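Local structure of core protein VP7 (Bluetongue virus, 1BVP) at residues C65-L70 with P82-H87; I75-I80 with T283-R288; T264-N269 with T309-S314; H276-L281 with T315-Y320. The protein forms trimers that assemble as 260 capsomers on an inner scaffold of VP3, helping to build the inner capsid of the virus. One frame throughout, in Å; residues are numbered along the deposited sequence.

How the contacts relate
All four contacts lie in the helical part of the subunit, apart from the strands found between residues 122 and 252. Contact 1 joins helix 55-73 to the loop that follows it, and contact 2 brings the same loop to the end of helix 276-286; their centres are about 10 Å apart. Contact 4 pairs helix 276-286 with helix 304-323, which contact 3 shares, the centres of contacts 3 and 4 about 11 Å apart. Along the chain contact 1 closes before contacts 3 and 4 open, while contact 2 crosses the other three. Chain from before the strand region packs with chain from after it in one helical body, whose contact 3 side faces a second subunit.

Contact 1 of 4, residues C65-L70 with P82-H87; sequences CLDMML and PDYTQH
Asp67, on helix 55-73 of the helical domain, ties the loop at 82-87 back onto the helix from which it has just departed. Its OD1 accepts twice. Tyr84 OH donates to Asp67 OD1 at 2.6 Å, and His87 N reaches Asp67 OD1 at 3.1 Å in a nearly straight bond (167° at the hydrogen). The two donors come from opposite faces of the carboxylate plane, each well tilted out of it, so the oxygen is clasped between a side chain and a backbone amide. The other oxygen, OD2, forms a salt bridge with Arg46 and a hydrogen bond with Tyr40; with these four partners the buried carboxylate is probably ionised. OD2 also meets the imidazole of His87 edge-on, 3.2 Å from CD2.

Both faces of the Tyr84 ring have a neighbour. With chi1 at 162° the ring swings away from its own backbone N and out toward the helix, until CD2 of Leu66 sits over one face. Gln86 N lies above the opposite face, nearer the rim. The extended Gln86 chain crosses Leu70 at a slant, NE2 3.5 Å from Leu70 CB, and its OE1 is bound by Val77 N. The Leu66 methyl is centred on the phenol in a CH-pi contact: CD2 is 3.7 Å from the Tyr84 ring centroid, 13° off the normal.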
loop_
_atom_site.group_PDB
_atom_site.type_symbol
_atom_site.label_atom_id
_atom_site.label_comp_id
_atom_site.label_asym_id
_atom_site.label_seq_id
_atom_site.Cartn_x
_atom_site.Cartn_y
_atom_site.Cartn_z
ATOM N N CYS A 65 -10.941 -28.189 6.417
ATOM C CA CYS A 65 -10.115 -27.010 6.242
ATOM C C CYS A 65 -9.920 -26.282 7.574
ATOM O O CYS A 65 -8.791 -25.879 7.917
ATOM C CB CYS A 65 -10.780 -26.116 5.249
ATOM S SG CYS A 65 -10.602 -26.750 3.598
ATOM N N LEU A 66 -11.007 -26.152 8.338
ATOM C CA LEU A 66 -10.938 -25.531 9.652
ATOM C C LEU A 66 -9.934 -26.293 10.527
ATOM O O LEU A 66 -9.058 -25.695 11.158
ATOM C CB LEU A 66 -12.314 -25.524 10.292
ATOM C CG LEU A 66 -12.490 -24.836 11.655
ATOM C CD1 LEU A 66 -11.836 -23.476 11.700
ATOM C CD2 LEU A 66 -13.981 -24.698 11.917
ATOM N N ASP A 67 -10.009 -27.620 10.517
ATOM C CA ASP A 67 -9.078 -28.428 11.310
ATOM C C ASP A 67 -7.645 -28.175 10.919
ATOM O O ASP A 67 -6.760 -28.089 11.769
ATOM C CB ASP A 67 -9.347 -29.928 11.131
ATOM C CG ASP A 67 -10.345 -30.473 12.130
ATOM O OD1 ASP A 67 -10.581 -29.830 13.175
ATOM O OD2 ASP A 67 -10.892 -31.561 11.872
ATOM N N MET A 68 -7.419 -28.107 9.615
ATOM C CA MET A 68 -6.090 -27.904 9.076
ATOM C C MET A 68 -5.546 -26.531 9.384
ATOM O O MET A 68 -4.364 -26.397 9.702
ATOM C CB MET A 68 -6.101 -28.172 7.585
ATOM C CG MET A 68 -6.296 -29.640 7.270
ATOM S SD MET A 68 -6.157 -29.979 5.525
ATOM C CE MET A 68 -5.868 -31.716 5.641
ATOM N N MET A 69 -6.404 -25.513 9.301
ATOM C CA MET A 69 -6.019 -24.141 9.622
ATOM C C MET A 69 -5.641 -24.080 11.131
ATOM O O MET A 69 -4.532 -23.692 11.475
ATOM C CB MET A 69 -7.187 -23.212 9.300
ATOM C CG MET A 69 -6.964 -21.706 9.539
ATOM S SD MET A 69 -7.416 -21.179 11.214
ATOM C CE MET A 69 -6.003 -20.244 11.701
ATOM N N LEU A 70 -6.496 -24.595 12.016
ATOM C CA LEU A 70 -6.186 -24.556 13.440
ATOM C C LEU A 70 -4.930 -25.315 13.793
ATOM O O LEU A 70 -4.119 -24.836 14.585
ATOM C CB LEU A 70 -7.366 -25.040 14.291
ATOM C CG LEU A 70 -8.652 -24.233 14.044
ATOM C CD1 LEU A 70 -9.840 -24.862 14.703
ATOM C CD2 LEU A 70 -8.467 -22.772 14.483
ATOM N N PRO A 82 -21.836 -27.065 18.379
ATOM C CA PRO A 82 -22.501 -28.364 18.572
ATOM C C PRO A 82 -22.378 -29.201 17.276
ATOM O O PRO A 82 -22.589 -30.405 17.281
ATOM C CB PRO A 82 -23.960 -27.964 18.841
ATOM C CG PRO A 82 -24.146 -26.695 18.035
ATOM C CD PRO A 82 -22.812 -25.960 18.245
ATOM N N ASP A 83 -21.984 -28.540 16.188
ATOM C CA ASP A 83 -21.853 -29.155 14.879
ATOM C C ASP A 83 -20.442 -29.507 14.508
ATOM O O ASP A 83 -20.221 -30.385 13.685
ATOM C CB ASP A 83 -22.439 -28.226 13.803
ATOM C CG ASP A 83 -23.940 -28.040 13.953
ATOM O OD1 ASP A 83 -24.582 -28.839 14.684
ATOM O OD2 ASP A 83 -24.498 -27.092 13.358
ATOM N N TYR A 84 -19.480 -28.824 15.107
ATOM C CA TYR A 84 -18.086 -29.067 14.780
ATOM C C TYR A 84 -17.273 -29.335 16.011
ATOM O O TYR A 84 -17.397 -28.642 17.034
ATOM C CB TYR A 84 -17.508 -27.861 14.031
ATOM C CG TYR A 84 -15.988 -27.791 14.012
ATOM C CD1 TYR A 84 -15.240 -28.554 13.110
ATOM C CD2 TYR A 84 -15.290 -26.977 14.900
ATOM C CE1 TYR A 84 -13.844 -28.517 13.090
ATOM C CE2 TYR A 84 -13.877 -26.939 14.886
ATOM C CZ TYR A 84 -13.170 -27.717 13.979
ATOM O OH TYR A 84 -11.792 -27.735 13.998
ATOM N N THR A 85 -16.410 -30.331 15.902
ATOM C CA THR A 85 -15.514 -30.671 16.992
ATOM C C THR A 85 -14.122 -30.775 16.400
ATOM O O THR A 85 -13.899 -31.512 15.454
ATOM C CB THR A 85 -15.927 -31.978 17.648
ATOM O OG1 THR A 85 -17.325 -31.895 17.969
ATOM C CG2 THR A 85 -15.130 -32.208 18.935
ATOM N N GLN A 86 -13.199 -29.988 16.909
ATOM C CA GLN A 86 -11.849 -30.005 16.389
ATOM C C GLN A 86 -11.153 -31.342 16.627
ATOM O O GLN A 86 -11.183 -31.872 17.732
ATOM C CB GLN A 86 -11.059 -28.838 16.996
ATOM C CG GLN A 86 -9.552 -28.850 16.767
ATOM C CD GLN A 86 -8.864 -27.614 17.323
ATOM O OE1 GLN A 86 -9.450 -26.871 18.113
ATOM N NE2 GLN A 86 -7.627 -27.386 16.916
ATOM N N HIS A 87 -10.484 -31.842 15.588
ATOM C CA HIS A 87 -9.744 -33.099 15.633
ATOM C C HIS A 87 -8.298 -32.836 15.705
ATOM O O HIS A 87 -7.679 -32.560 14.695
ATOM C CB HIS A 87 -10.023 -33.937 14.397
ATOM C CG HIS A 87 -11.459 -34.298 14.265
ATOM N ND1 HIS A 87 -12.008 -35.378 14.924
ATOM C CD2 HIS A 87 -12.497 -33.624 13.709
ATOM C CE1 HIS A 87 -13.326 -35.345 14.797
ATOM N NE2 HIS A 87 -13.647 -34.291 14.064
#

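Contact 2 of 4, residues I75-I80 with T283-R288; sequences INVGPI and TAILNR
OE1 of Gln86 accepts from both Val77 N and Asn76 ND2, in a loop that also meets Ile285 and Arg288. Ile75 adds its carbonyl O, taken by NE2 of the same amide. No hydrogen bond crosses to 283-288; the meeting is made mainly by carbon.

Three aliphatic residues of the loop do most of it. Ile75 divides its branches: CD1 touches CG2 of Ile285 at 3.9 Å, the two side chains crossing at about a right angle, while CG2 lies 3.7 Å from CB of Arg288. Next along, Val77 rests CG1 against CG1 of Ile285 at 3.9 Å. Ile80 closes the row, its CG2 4.1 Å from CB of Ala284.

Arg288 lies over the backbone of the loop, its CG 3.5 Å from the carbonyl O of Asn76. Bends at chi2 (67°) and chi3 (-108°) then turn CD and the guanidinium so that this oxygen lies at the edge of the group, near its plane, with Arg288 NH1 3.6 Å from Asn76 O. The loop changes direction just beyond, where Gly78 takes a backbone conformation (phi 87°) suited to glycine and Pro79 is the centre of an inverse gamma turn.

Leu66 and Leu70 of helix 55-73 also touch Ile285, so the contact is a connecting loop laid over the junction of two helices, an apolar seam within the helical domain of VP7.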
loop_
_atom_site.group_PDB
_atom_site.type_symbol
_atom_site.label_atom_id
_atom_site.label_comp_id
_atom_site.label_asym_id
_atom_site.label_seq_id
_atom_site.Cartn_x
_atom_site.Cartn_y
_atom_site.Cartn_z
ATOM N N ILE A 75 -3.525 -23.463 17.243
ATOM C CA ILE A 75 -4.656 -23.058 18.067
ATOM C C ILE A 75 -5.607 -24.195 18.428
ATOM O O ILE A 75 -5.860 -25.109 17.654
ATOM C CB ILE A 75 -5.496 -22.018 17.302
ATOM C CG1 ILE A 75 -4.642 -20.805 16.953
ATOM C CG2 ILE A 75 -6.753 -21.648 18.057
ATOM C CD1 ILE A 75 -5.337 -19.856 16.031
ATOM N N ASN A 76 -6.183 -24.104 19.610
ATOM C CA ASN A 76 -7.152 -25.078 20.051
ATOM C C ASN A 76 -8.388 -24.212 20.390
ATOM O O ASN A 76 -8.392 -23.562 21.416
ATOM C CB ASN A 76 -6.590 -25.826 21.257
ATOM C CG ASN A 76 -7.635 -26.694 21.964
ATOM O OD1 ASN A 76 -7.415 -27.113 23.093
ATOM N ND2 ASN A 76 -8.773 -26.977 21.305
ATOM N N VAL A 77 -9.398 -24.172 19.512
ATOM C CA VAL A 77 -10.579 -23.339 19.714
ATOM C C VAL A 77 -11.468 -23.618 20.890
ATOM O O VAL A 77 -12.186 -22.704 21.349
ATOM C CB VAL A 77 -11.588 -23.315 18.515
ATOM C CG1 VAL A 77 -11.415 -22.111 17.689
ATOM C CG2 VAL A 77 -11.561 -24.587 17.725
ATOM N N GLY A 78 -11.531 -24.871 21.318
ATOM C CA GLY A 78 -12.424 -25.185 22.418
ATOM C C GLY A 78 -13.801 -25.488 21.861
ATOM O O GLY A 78 -14.032 -25.428 20.646
ATOM N N PRO A 79 -14.753 -25.810 22.728
ATOM C CA PRO A 79 -16.109 -26.133 22.267
ATOM C C PRO A 79 -16.915 -24.942 21.795
ATOM O O PRO A 79 -17.755 -24.419 22.520
ATOM C CB PRO A 79 -16.731 -26.784 23.496
ATOM C CG PRO A 79 -16.090 -25.987 24.624
ATOM C CD PRO A 79 -14.641 -25.900 24.192
ATOM N N ILE A 80 -16.724 -24.560 20.546
ATOM C CA ILE A 80 -17.453 -23.416 20.021
ATOM C C ILE A 80 -18.706 -23.833 19.272
ATOM O O ILE A 80 -19.561 -22.995 18.939
ATOM C CB ILE A 80 -16.570 -22.641 19.053
ATOM C CG1 ILE A 80 -16.179 -23.543 17.878
ATOM C CG2 ILE A 80 -15.315 -22.229 19.750
ATOM C CD1 ILE A 80 -15.160 -22.953 16.937
ATOM N N THR A 283 -14.123 -14.451 15.256
ATOM C CA THR A 283 -13.954 -13.950 16.613
ATOM C C THR A 283 -13.454 -15.049 17.567
ATOM O O THR A 283 -12.471 -14.858 18.296
ATOM C CB THR A 283 -15.264 -13.457 17.147
ATOM O OG1 THR A 283 -15.752 -12.436 16.285
ATOM C CG2 THR A 283 -15.087 -12.956 18.536
ATOM N N ALA A 284 -14.107 -16.212 17.543
ATOM C CA ALA A 284 -13.705 -17.335 18.403
ATOM C C ALA A 284 -12.272 -17.792 18.161
ATOM O O ALA A 284 -11.555 -18.106 19.104
ATOM C CB ALA A 284 -14.651 -18.503 18.229
ATOM N N ILE A 285 -11.854 -17.863 16.905
ATOM C CA ILE A 285 -10.493 -18.275 16.607
ATOM C C ILE A 285 -9.507 -17.197 17.074
ATOM O O ILE A 285 -8.503 -17.511 17.709
ATOM C CB ILE A 285 -10.316 -18.551 15.083
ATOM C CG1 ILE A 285 -11.223 -19.695 14.643
ATOM C CG2 ILE A 285 -8.873 -18.857 14.747
ATOM C CD1 ILE A 285 -11.352 -19.807 13.154
ATOM N N LEU A 286 -9.793 -15.927 16.805
ATOM C CA LEU A 286 -8.868 -14.869 17.214
ATOM C C LEU A 286 -8.749 -14.705 18.744
ATOM O O LEU A 286 -7.706 -14.246 19.239
ATOM C CB LEU A 286 -9.201 -13.558 16.501
ATOM C CG LEU A 286 -8.819 -13.552 15.010
ATOM C CD1 LEU A 286 -9.305 -12.325 14.301
ATOM C CD2 LEU A 286 -7.309 -13.716 14.810
ATOM N N ASN A 287 -9.765 -15.146 19.499
ATOM C CA ASN A 287 -9.720 -15.070 20.981
ATOM C C ASN A 287 -8.617 -15.899 21.577
ATOM O O ASN A 287 -8.305 -15.774 22.749
ATOM C CB ASN A 287 -11.025 -15.539 21.637
ATOM C CG ASN A 287 -12.128 -14.513 21.513
ATOM O OD1 ASN A 287 -11.847 -13.318 21.337
ATOM N ND2 ASN A 287 -13.387 -14.958 21.587
ATOM N N ARG A 288 -8.077 -16.803 20.786
ATOM C CA ARG A 288 -7.036 -17.698 21.241
ATOM C C ARG A 288 -5.682 -17.161 20.837
ATOM O O ARG A 288 -4.687 -17.876 20.907
ATOM C CB ARG A 288 -7.261 -19.068 20.592
ATOM C CG ARG A 288 -7.961 -20.128 21.423
ATOM C CD ARG A 288 -9.423 -19.876 21.761
ATOM N NE ARG A 288 -9.592 -19.532 23.172
ATOM C CZ ARG A 288 -8.936 -20.091 24.196
ATOM N NH1 ARG A 288 -8.046 -21.081 24.031
ATOM N NH2 ARG A 288 -9.054 -19.535 25.396
#

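Contact 3 of 4, residues T264-N269 with T309-S314; sequences TAEIFN and TLLLLS
Two helices of the VP7 helical domain, 263-271 and 304-323, pack here at a steep angle, the axes of the two segments passing 8.7 Å apart at 59°. Ser314 and Glu266 supply the polar link. The hydroxyl OG of Ser314 donates to OE1 of Glu266 at 2.6 Å, meeting it on the anti side of the carboxylate and 29° out of its plane. Glu266 can present OE1 there because its chain bends at chi2 (-48°), bringing the acid alongside helix 304-323. The same OE1 forms a salt bridge with Arg111 of the second subunit, which would favour the ionised acid and makes this oxygen a junction between the helix pair and the trimer interface. Asn269, one turn further on, places its CB 3.5 Å from Ser314 OG.

Apolar contacts fill the rest. Leu311 lays CD2 on the CG methylene of Glu266 at 3.7 Å, and Leu310 brings CD1 to within 4.0 Å of Ile267 CG1.

Around the pair, Leu311 reaches helix 103-116 at Glu108 and Val112. On other sides of helix 304-323, Leu312 packs on helix 55-73 and Leu313 on helix 276-286.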
loop_
_atom_site.group_PDB
_atom_site.type_symbol
_atom_site.label_atom_id
_atom_site.label_comp_id
_atom_site.label_asym_id
_atom_site.label_seq_id
_atom_site.Cartn_x
_atom_site.Cartn_y
_atom_site.Cartn_z
ATOM N N THR A 264 -2.186 -5.883 4.331
ATOM C CA THR A 264 -3.385 -5.120 4.617
ATOM C C THR A 264 -4.626 -5.752 3.992
ATOM O O THR A 264 -5.653 -5.892 4.643
ATOM C CB THR A 264 -3.239 -3.664 4.137
ATOM O OG1 THR A 264 -1.971 -3.152 4.549
ATOM C CG2 THR A 264 -4.301 -2.802 4.769
ATOM N N ALA A 265 -4.528 -6.157 2.731
ATOM C CA ALA A 265 -5.659 -6.768 2.054
ATOM C C ALA A 265 -6.049 -8.083 2.736
ATOM O O ALA A 265 -7.239 -8.436 2.773
ATOM C CB ALA A 265 -5.323 -6.989 0.625
ATOM N N GLU A 266 -5.062 -8.811 3.285
ATOM C CA GLU A 266 -5.353 -10.073 3.990
ATOM C C GLU A 266 -6.081 -9.785 5.297
ATOM O O GLU A 266 -7.083 -10.443 5.641
ATOM C CB GLU A 266 -4.062 -10.849 4.285
ATOM C CG GLU A 266 -3.275 -11.222 3.032
ATOM C CD GLU A 266 -4.154 -11.850 1.926
ATOM O OE1 GLU A 266 -4.969 -12.770 2.224
ATOM O OE2 GLU A 266 -3.994 -11.458 0.746
ATOM N N ILE A 267 -5.539 -8.831 6.051
ATOM C CA ILE A 267 -6.154 -8.397 7.292
ATOM C C ILE A 267 -7.594 -7.963 7.016
ATOM O O ILE A 267 -8.523 -8.361 7.726
ATOM C CB ILE A 267 -5.367 -7.226 7.912
ATOM C CG1 ILE A 267 -4.097 -7.778 8.553
ATOM C CG2 ILE A 267 -6.213 -6.556 9.014
ATOM C CD1 ILE A 267 -3.081 -6.787 8.870
ATOM N N PHE A 268 -7.793 -7.170 5.971
ATOM C CA PHE A 268 -9.144 -6.723 5.619
ATOM C C PHE A 268 -10.098 -7.897 5.371
ATOM O O PHE A 268 -11.258 -7.867 5.772
ATOM C CB PHE A 268 -9.124 -5.827 4.377
ATOM C CG PHE A 268 -10.494 -5.439 3.908
ATOM C CD1 PHE A 268 -11.288 -4.584 4.661
ATOM C CD2 PHE A 268 -11.025 -5.965 2.731
ATOM C CE1 PHE A 268 -12.594 -4.263 4.245
ATOM C CE2 PHE A 268 -12.324 -5.654 2.309
ATOM C CZ PHE A 268 -13.109 -4.799 3.075
ATOM N N ASN A 269 -9.611 -8.883 4.630
ATOM C CA ASN A 269 -10.383 -10.064 4.316
ATOM C C ASN A 269 -10.805 -10.801 5.586
ATOM O O ASN A 269 -11.951 -11.199 5.705
ATOM C CB ASN A 269 -9.565 -10.992 3.419
ATOM C CG ASN A 269 -10.400 -12.145 2.851
ATOM O OD1 ASN A 269 -9.943 -13.291 2.791
ATOM N ND2 ASN A 269 -11.636 -11.845 2.455
ATOM N N THR A 309 -1.205 -16.815 11.265
ATOM C CA THR A 309 -2.617 -16.929 11.591
ATOM C C THR A 309 -3.485 -16.036 10.692
ATOM O O THR A 309 -4.564 -16.439 10.260
ATOM C CB THR A 309 -2.848 -16.579 13.068
ATOM O OG1 THR A 309 -2.060 -17.447 13.910
ATOM C CG2 THR A 309 -4.292 -16.717 13.425
ATOM N N LEU A 310 -3.018 -14.827 10.404
ATOM C CA LEU A 310 -3.767 -13.927 9.546
ATOM C C LEU A 310 -3.829 -14.507 8.154
ATOM O O LEU A 310 -4.921 -14.570 7.578
ATOM C CB LEU A 310 -3.157 -12.510 9.515
ATOM C CG LEU A 310 -3.328 -11.777 10.853
ATOM C CD1 LEU A 310 -2.443 -10.579 10.882
ATOM C CD2 LEU A 310 -4.777 -11.414 11.094
ATOM N N LEU A 311 -2.686 -14.929 7.608
ATOM C CA LEU A 311 -2.667 -15.506 6.258
ATOM C C LEU A 311 -3.554 -16.747 6.149
ATOM O O LEU A 311 -4.397 -16.858 5.252
ATOM C CB LEU A 311 -1.252 -15.867 5.852
ATOM C CG LEU A 311 -0.399 -14.620 5.743
ATOM C CD1 LEU A 311 0.954 -15.020 5.218
ATOM C CD2 LEU A 311 -1.075 -13.611 4.810
ATOM N N LEU A 312 -3.384 -17.649 7.108
ATOM C CA LEU A 312 -4.159 -18.869 7.164
ATOM C C LEU A 312 -5.676 -18.564 7.294
ATOM O O LEU A 312 -6.516 -19.135 6.568
ATOM C CB LEU A 312 -3.628 -19.720 8.320
ATOM C CG LEU A 312 -2.726 -20.959 8.091
ATOM C CD1 LEU A 312 -1.927 -20.886 6.851
ATOM C CD2 LEU A 312 -1.834 -21.178 9.285
ATOM N N LEU A 313 -6.033 -17.619 8.159
ATOM C CA LEU A 313 -7.444 -17.262 8.325
ATOM C C LEU A 313 -8.024 -16.607 7.076
ATOM O O LEU A 313 -9.177 -16.824 6.753
ATOM C CB LEU A 313 -7.609 -16.325 9.493
ATOM C CG LEU A 313 -8.482 -16.775 10.643
ATOM C CD1 LEU A 313 -8.674 -15.545 11.501
ATOM C CD2 LEU A 313 -9.829 -17.315 10.183
ATOM N N SER A 314 -7.230 -15.800 6.375
ATOM C CA SER A 314 -7.680 -15.137 5.155
ATOM C C SER A 314 -8.041 -16.176 4.097
ATOM O O SER A 314 -9.089 -16.085 3.439
ATOM C CB SER A 314 -6.590 -14.208 4.631
ATOM O OG SER A 314 -7.116 -13.451 3.560
#

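Contact 4 of 4, residues H276-L281 with T315-Y320; sequences HTWHGL and TLADVY
Trp278 and Tyr320 fill the space between two helices that run nearly antiparallel, at 157°, with the axes of the short segments no nearer than 11.8 Å.

Aromatic and CH-pi contacts carry most of the surface. The side chains slide past each other in opposite directions, and a chi1 of 170° at Trp278 sends the indole out toward the facing helix. The six-membered ring of Trp278 and the Tyr320 ring meet obliquely, with centroids 5.6 Å apart and planes at 51°. Trp278 CB lies over one face of the Tyr320 ring, offset toward the rim near CE2 and CZ and 4.2 Å from the ring centroid. The indole in turn receives CA of Ala317 over a face of its six-membered ring.

Purely apolar touches extend this layer. CB of Ala317 is 3.6 Å from CZ2 of Trp278, and CG of Leu316 stands 4.5 Å from Trp278 CZ3.

Polar bonds lie just beyond the two segments. Asp275 serves both helices, with OD2 bound to Tyr320 OH and OD1 to Trp278 N, while Arg274 makes a cation-pi contact with the indole. Thr277 approaches the same phenol end, its CB 3.4 Å from Tyr320 OH.

Such aromatic filling of a wide gap joins two successive, nearly antiparallel helices, 276-286 and 304-323, in the interior of the helical domain.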
loop_
_atom_site.group_PDB
_atom_site.type_symbol
_atom_site.label_atom_id
_atom_site.label_comp_id
_atom_site.label_asym_id
_atom_site.label_seq_id
_atom_site.Cartn_x
_atom_site.Cartn_y
_atom_site.Cartn_z
ATOM N N HIS A 276 -23.099 -13.805 10.106
ATOM C CA HIS A 276 -22.937 -14.058 11.530
ATOM C C HIS A 276 -22.099 -15.227 11.920
ATOM O O HIS A 276 -21.441 -15.193 12.958
ATOM C CB HIS A 276 -24.284 -14.150 12.220
ATOM C CG HIS A 276 -25.059 -12.872 12.169
ATOM N ND1 HIS A 276 -25.960 -12.589 11.160
ATOM C CD2 HIS A 276 -25.010 -11.768 12.956
ATOM C CE1 HIS A 276 -26.429 -11.363 11.327
ATOM N NE2 HIS A 276 -25.869 -10.845 12.406
ATOM N N THR A 277 -22.109 -16.263 11.094
ATOM C CA THR A 277 -21.330 -17.452 11.393
ATOM C C THR A 277 -19.836 -17.167 11.214
ATOM O O THR A 277 -19.016 -17.440 12.111
ATOM C CB THR A 277 -21.826 -18.629 10.533
ATOM O OG1 THR A 277 -23.212 -18.866 10.836
ATOM C CG2 THR A 277 -21.027 -19.891 10.825
ATOM N N TRP A 278 -19.478 -16.537 10.101
ATOM C CA TRP A 278 -18.082 -16.244 9.884
ATOM C C TRP A 278 -17.597 -15.283 10.966
ATOM O O TRP A 278 -16.503 -15.422 11.538
ATOM C CB TRP A 278 -17.894 -15.617 8.526
ATOM C CG TRP A 278 -16.517 -15.109 8.385
ATOM C CD1 TRP A 278 -16.108 -13.803 8.403
ATOM C CD2 TRP A 278 -15.343 -15.899 8.339
ATOM N NE1 TRP A 278 -14.742 -13.738 8.394
ATOM C CE2 TRP A 278 -14.242 -15.013 8.357
ATOM C CE3 TRP A 278 -15.110 -17.282 8.297
ATOM C CZ2 TRP A 278 -12.922 -15.460 8.332
ATOM C CZ3 TRP A 278 -13.798 -17.736 8.274
ATOM C CH2 TRP A 278 -12.715 -16.822 8.292
ATOM N N HIS A 279 -18.420 -14.279 11.213
ATOM C CA HIS A 279 -18.112 -13.302 12.212
ATOM C C HIS A 279 -17.891 -13.992 13.577
ATOM O O HIS A 279 -16.863 -13.777 14.256
ATOM C CB HIS A 279 -19.239 -12.279 12.224
ATOM C CG HIS A 279 -18.949 -11.100 13.091
ATOM N ND1 HIS A 279 -17.872 -10.273 12.873
ATOM C CD2 HIS A 279 -19.520 -10.684 14.249
ATOM C CE1 HIS A 279 -17.782 -9.408 13.867
ATOM N NE2 HIS A 279 -18.771 -9.638 14.713
ATOM N N GLY A 280 -18.804 -14.891 13.945
ATOM C CA GLY A 280 -18.659 -15.625 15.200
ATOM C C GLY A 280 -17.426 -16.526 15.241
ATOM O O GLY A 280 -16.682 -16.557 16.235
ATOM N N LEU A 281 -17.210 -17.268 14.157
ATOM C CA LEU A 281 -16.088 -18.198 14.028
ATOM C C LEU A 281 -14.753 -17.458 14.081
ATOM O O LEU A 281 -13.828 -17.861 14.809
ATOM C CB LEU A 281 -16.199 -18.908 12.679
ATOM C CG LEU A 281 -15.748 -20.343 12.347
ATOM C CD1 LEU A 281 -15.030 -20.294 11.016
ATOM C CD2 LEU A 281 -14.876 -20.960 13.391
ATOM N N THR A 315 -7.172 -17.172 3.938
ATOM C CA THR A 315 -7.435 -18.254 3.012
ATOM C C THR A 315 -8.700 -19.010 3.461
ATOM O O THR A 315 -9.592 -19.279 2.644
ATOM C CB THR A 315 -6.249 -19.209 2.955
ATOM O OG1 THR A 315 -5.082 -18.462 2.618
ATOM C CG2 THR A 315 -6.454 -20.279 1.879
ATOM N N LEU A 316 -8.809 -19.330 4.749
ATOM C CA LEU A 316 -10.005 -20.025 5.223
ATOM C C LEU A 316 -11.267 -19.218 4.911
ATOM O O LEU A 316 -12.324 -19.800 4.616
ATOM C CB LEU A 316 -9.925 -20.323 6.711
ATOM C CG LEU A 316 -11.071 -21.127 7.333
ATOM C CD1 LEU A 316 -11.012 -22.555 6.837
ATOM C CD2 LEU A 316 -10.927 -21.135 8.868
ATOM N N ALA A 317 -11.158 -17.889 4.907
ATOM C CA ALA A 317 -12.323 -17.043 4.596
ATOM C C ALA A 317 -12.705 -17.250 3.153
ATOM O O ALA A 317 -13.897 -17.272 2.813
ATOM C CB ALA A 317 -12.037 -15.610 4.841
ATOM N N ASP A 318 -11.704 -17.382 2.289
ATOM C CA ASP A 318 -12.001 -17.622 0.878
ATOM C C ASP A 318 -12.676 -18.980 0.705
ATOM O O ASP A 318 -13.635 -19.100 -0.055
ATOM C CB ASP A 318 -10.747 -17.590 0.047
ATOM C CG ASP A 318 -10.149 -16.216 -0.048
ATOM O OD1 ASP A 318 -10.893 -15.206 0.013
ATOM O OD2 ASP A 318 -8.925 -16.170 -0.248
ATOM N N VAL A 319 -12.184 -19.997 1.417
ATOM C CA VAL A 319 -12.792 -21.322 1.349
ATOM C C VAL A 319 -14.242 -21.213 1.813
ATOM O O VAL A 319 -15.144 -21.733 1.159
ATOM C CB VAL A 319 -12.056 -22.353 2.232
ATOM C CG1 VAL A 319 -12.874 -23.644 2.312
ATOM C CG2 VAL A 319 -10.687 -22.648 1.651
ATOM N N TYR A 320 -14.464 -20.484 2.907
ATOM C CA TYR A 320 -15.805 -20.297 3.450
ATOM C C TYR A 320 -16.698 -19.727 2.375
ATOM O O TYR A 320 -17.862 -20.128 2.188
ATOM C CB TYR A 320 -15.767 -19.310 4.609
ATOM C CG TYR A 320 -17.105 -19.123 5.302
ATOM C CD1 TYR A 320 -17.484 -19.952 6.374
ATOM C CD2 TYR A 320 -18.002 -18.116 4.897
ATOM C CE1 TYR A 320 -18.731 -19.784 7.037
ATOM C CE2 TYR A 320 -19.252 -17.946 5.546
ATOM C CZ TYR A 320 -19.600 -18.782 6.612
ATOM O OH TYR A 320 -20.809 -18.621 7.260
#